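PDB 3RH7: hypothetical oxidoreductase from Sinorhizobium meliloti, which binds flavin mononucleotide and probably acts as an NADPH-dependent flavin reductase of the FMN-binding split-barrel type. Local coordinates for residues V32-A37 with R81-L87. Numbering follows the deposited sequence.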
loop_
_atom_site.group_PDB
_atom_site.type_symbol
_atom_site.label_atom_id
_atom_site.label_comp_id
_atom_site.label_asym_id
_atom_site.label_seq_id
_atom_site.Cartn_x
_atom_site.Cartn_y
_atom_site.Cartn_z
ATOM N N VAL A 32 -5.682 2.907 -4.524
ATOM C CA VAL A 32 -6.098 3.256 -5.889
ATOM C C VAL A 32 -7.321 4.175 -5.810
ATOM O O VAL A 32 -8.292 3.866 -5.081
ATOM C CB VAL A 32 -6.387 2.007 -6.773
ATOM C CG1 VAL A 32 -6.749 2.421 -8.191
ATOM C CG2 VAL A 32 -5.221 1.012 -6.776
ATOM N N THR A 33 -7.260 5.313 -6.532
ATOM C CA THR A 33 -8.387 6.245 -6.603
ATOM C C THR A 33 -8.881 6.355 -8.037
ATOM O O THR A 33 -8.184 5.931 -8.961
ATOM C CB THR A 33 -8.085 7.678 -6.075
ATOM O OG1 THR A 33 -7.500 8.468 -7.110
ATOM C CG2 THR A 33 -7.288 7.727 -4.771
ATOM N N VAL A 34 -10.087 6.926 -8.203
ATOM C CA VAL A 34 -10.679 7.306 -9.475
ATOM C C VAL A 34 -11.161 8.747 -9.279
ATOM O O VAL A 34 -12.078 9.019 -8.482
ATOM C CB VAL A 34 -11.757 6.376 -10.091
ATOM C CG1 VAL A 34 -12.303 6.976 -11.378
ATOM C CG2 VAL A 34 -11.203 4.985 -10.366
ATOM N N VAL A 35 -10.441 9.674 -9.934
ATOM C CA VAL A 35 -10.746 11.100 -9.939
ATOM C C VAL A 35 -11.912 11.312 -10.889
ATOM O O VAL A 35 -11.874 10.879 -12.044
ATOM C CB VAL A 35 -9.541 11.969 -10.322
ATOM C CG1 VAL A 35 -9.741 13.409 -9.872
ATOM C CG2 VAL A 35 -8.256 11.396 -9.753
ATOM N N THR A 36 -12.968 11.935 -10.389
ATOM C CA THR A 36 -14.143 12.195 -11.197
ATOM C C THR A 36 -14.525 13.674 -11.174
ATOM O O THR A 36 -14.191 14.394 -10.235
ATOM C CB THR A 36 -15.304 11.337 -10.713
ATOM O OG1 THR A 36 -15.633 11.705 -9.378
ATOM C CG2 THR A 36 -15.037 9.851 -10.820
ATOM N N ALA A 37 -15.250 14.103 -12.217
ATOM C CA ALA A 37 -15.779 15.452 -12.421
ATOM C C ALA A 37 -16.791 15.441 -13.570
ATOM O O ALA A 37 -17.051 14.382 -14.152
ATOM C CB ALA A 37 -14.650 16.431 -12.710
ATOM N N ARG A 81 -14.872 21.804 -9.577
ATOM C CA ARG A 81 -15.079 20.816 -8.535
ATOM C C ARG A 81 -14.729 19.441 -9.058
ATOM O O ARG A 81 -14.938 19.143 -10.240
ATOM C CB ARG A 81 -16.540 20.863 -8.044
ATOM C CG ARG A 81 -16.871 22.182 -7.362
ATOM C CD ARG A 81 -18.287 22.264 -6.848
ATOM N NE ARG A 81 -18.452 23.374 -5.904
ATOM C CZ ARG A 81 -18.182 23.300 -4.601
ATOM N NH1 ARG A 81 -17.727 22.170 -4.071
ATOM N NH2 ARG A 81 -18.358 24.361 -3.821
ATOM N N PHE A 82 -14.177 18.605 -8.185
ATOM C CA PHE A 82 -13.854 17.223 -8.522
ATOM C C PHE A 82 -14.061 16.308 -7.296
ATOM O O PHE A 82 -14.290 16.808 -6.203
ATOM C CB PHE A 82 -12.446 17.111 -9.089
ATOM C CG PHE A 82 -11.326 17.355 -8.120
ATOM C CD1 PHE A 82 -10.883 18.644 -7.856
ATOM C CD2 PHE A 82 -10.679 16.295 -7.501
ATOM C CE1 PHE A 82 -9.836 18.871 -6.964
ATOM C CE2 PHE A 82 -9.644 16.522 -6.597
ATOM C CZ PHE A 82 -9.217 17.806 -6.349
ATOM N N ALA A 83 -14.017 14.989 -7.487
ATOM C CA ALA A 83 -14.167 14.042 -6.394
ATOM C C ALA A 83 -13.118 12.955 -6.471
ATOM O O ALA A 83 -12.729 12.538 -7.561
ATOM C CB ALA A 83 -15.559 13.429 -6.391
ATOM N N ILE A 84 -12.662 12.490 -5.314
ATOM C CA ILE A 84 -11.679 11.416 -5.256
ATOM C C ILE A 84 -12.357 10.149 -4.725
ATOM O O ILE A 84 -12.809 10.142 -3.579
ATOM C CB ILE A 84 -10.462 11.851 -4.406
ATOM C CG1 ILE A 84 -9.611 12.906 -5.141
ATOM C CG2 ILE A 84 -9.633 10.658 -3.930
ATOM C CD1 ILE A 84 -8.749 12.441 -6.262
ATOM N N ASN A 85 -12.448 9.087 -5.555
ATOM C CA ASN A 85 -13.051 7.827 -5.091
ATOM C C ASN A 85 -11.946 6.801 -4.775
ATOM O O ASN A 85 -11.317 6.278 -5.714
ATOM C CB ASN A 85 -14.038 7.258 -6.124
ATOM C CG ASN A 85 -15.315 8.027 -6.269
ATOM O OD1 ASN A 85 -16.269 7.803 -5.536
ATOM N ND2 ASN A 85 -15.389 8.887 -7.264
ATOM N N VAL A 86 -11.689 6.545 -3.453
ATOM C CA VAL A 86 -10.670 5.586 -2.957
ATOM C C VAL A 86 -11.334 4.182 -3.084
ATOM O O VAL A 86 -12.247 3.845 -2.326
ATOM C CB VAL A 86 -10.183 5.963 -1.517
ATOM C CG1 VAL A 86 -9.137 5.008 -0.983
ATOM C CG2 VAL A 86 -9.648 7.384 -1.479
ATOM N N LEU A 87 -10.951 3.434 -4.122
ATOM C CA LEU A 87 -11.562 2.146 -4.453
ATOM C C LEU A 87 -11.356 1.060 -3.390
ATOM O O LEU A 87 -10.340 1.062 -2.712
ATOM C CB LEU A 87 -11.020 1.650 -5.795
ATOM C CG LEU A 87 -11.189 2.553 -7.014
ATOM C CD1 LEU A 87 -10.577 1.898 -8.207
ATOM C CD2 LEU A 87 -12.677 2.866 -7.311
#
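Val35 meets the ring of Phe82 obliquely, its CG1 lying 3.9 Å from Phe82 CD2, while Cys130 and Met132 of strand 126-138 also pack on the phenyl group. The other flat group, the amide of Asn85, lies on the opposite side of the sheet, where the Thr36 and Asn85 side chains cross at about a right angle, with Thr36 CG2 3.7 Å from Asn85 ND2. Two bonds fix the flip of this buried amide: Phe121 N donates to OD1, and ND2 donates to Pro119 O, a carbonyl that Thr36 OG1 also uses.

Around these groups, residues 32-37 and 81-87 illustrate antiparallel pairing inside a flavin reductase barrel. Thr36 and Ala83 exchange two backbone hydrogen bonds, and Val34 and Asn85 exchange another two. On the Phe82 side, Val35 and Ile84 lie side by side, with CG2 of the valine 3.7 Å from CD1 of the isoleucine. Thr33 CG2 touches Ile84 CG2, and Phe28 of the second subunit covers Thr33 and Val86.

Beyond the Thr33-Val86 pair, Leu87 N bonds to Val32 O at 2.9 Å. With CG anti to its carbonyl carbon (chi1 -57°), Leu87 rests CD1 against both Val34 CG2 (3.8 Å) and Val32 CG1, and it also packs on Val94 and Ser95 of helix 92-97. Replacing it with alanine would probably open a gap between these valines and that helix. Val34 also packs on FMN-binding Thr48 and Phe98, and the Val32 side chain comes within about 5 Å of FMN; the chemistry thus implies an apolar patch beside the flavin site, while polar groups farther along the strands find backbone partners.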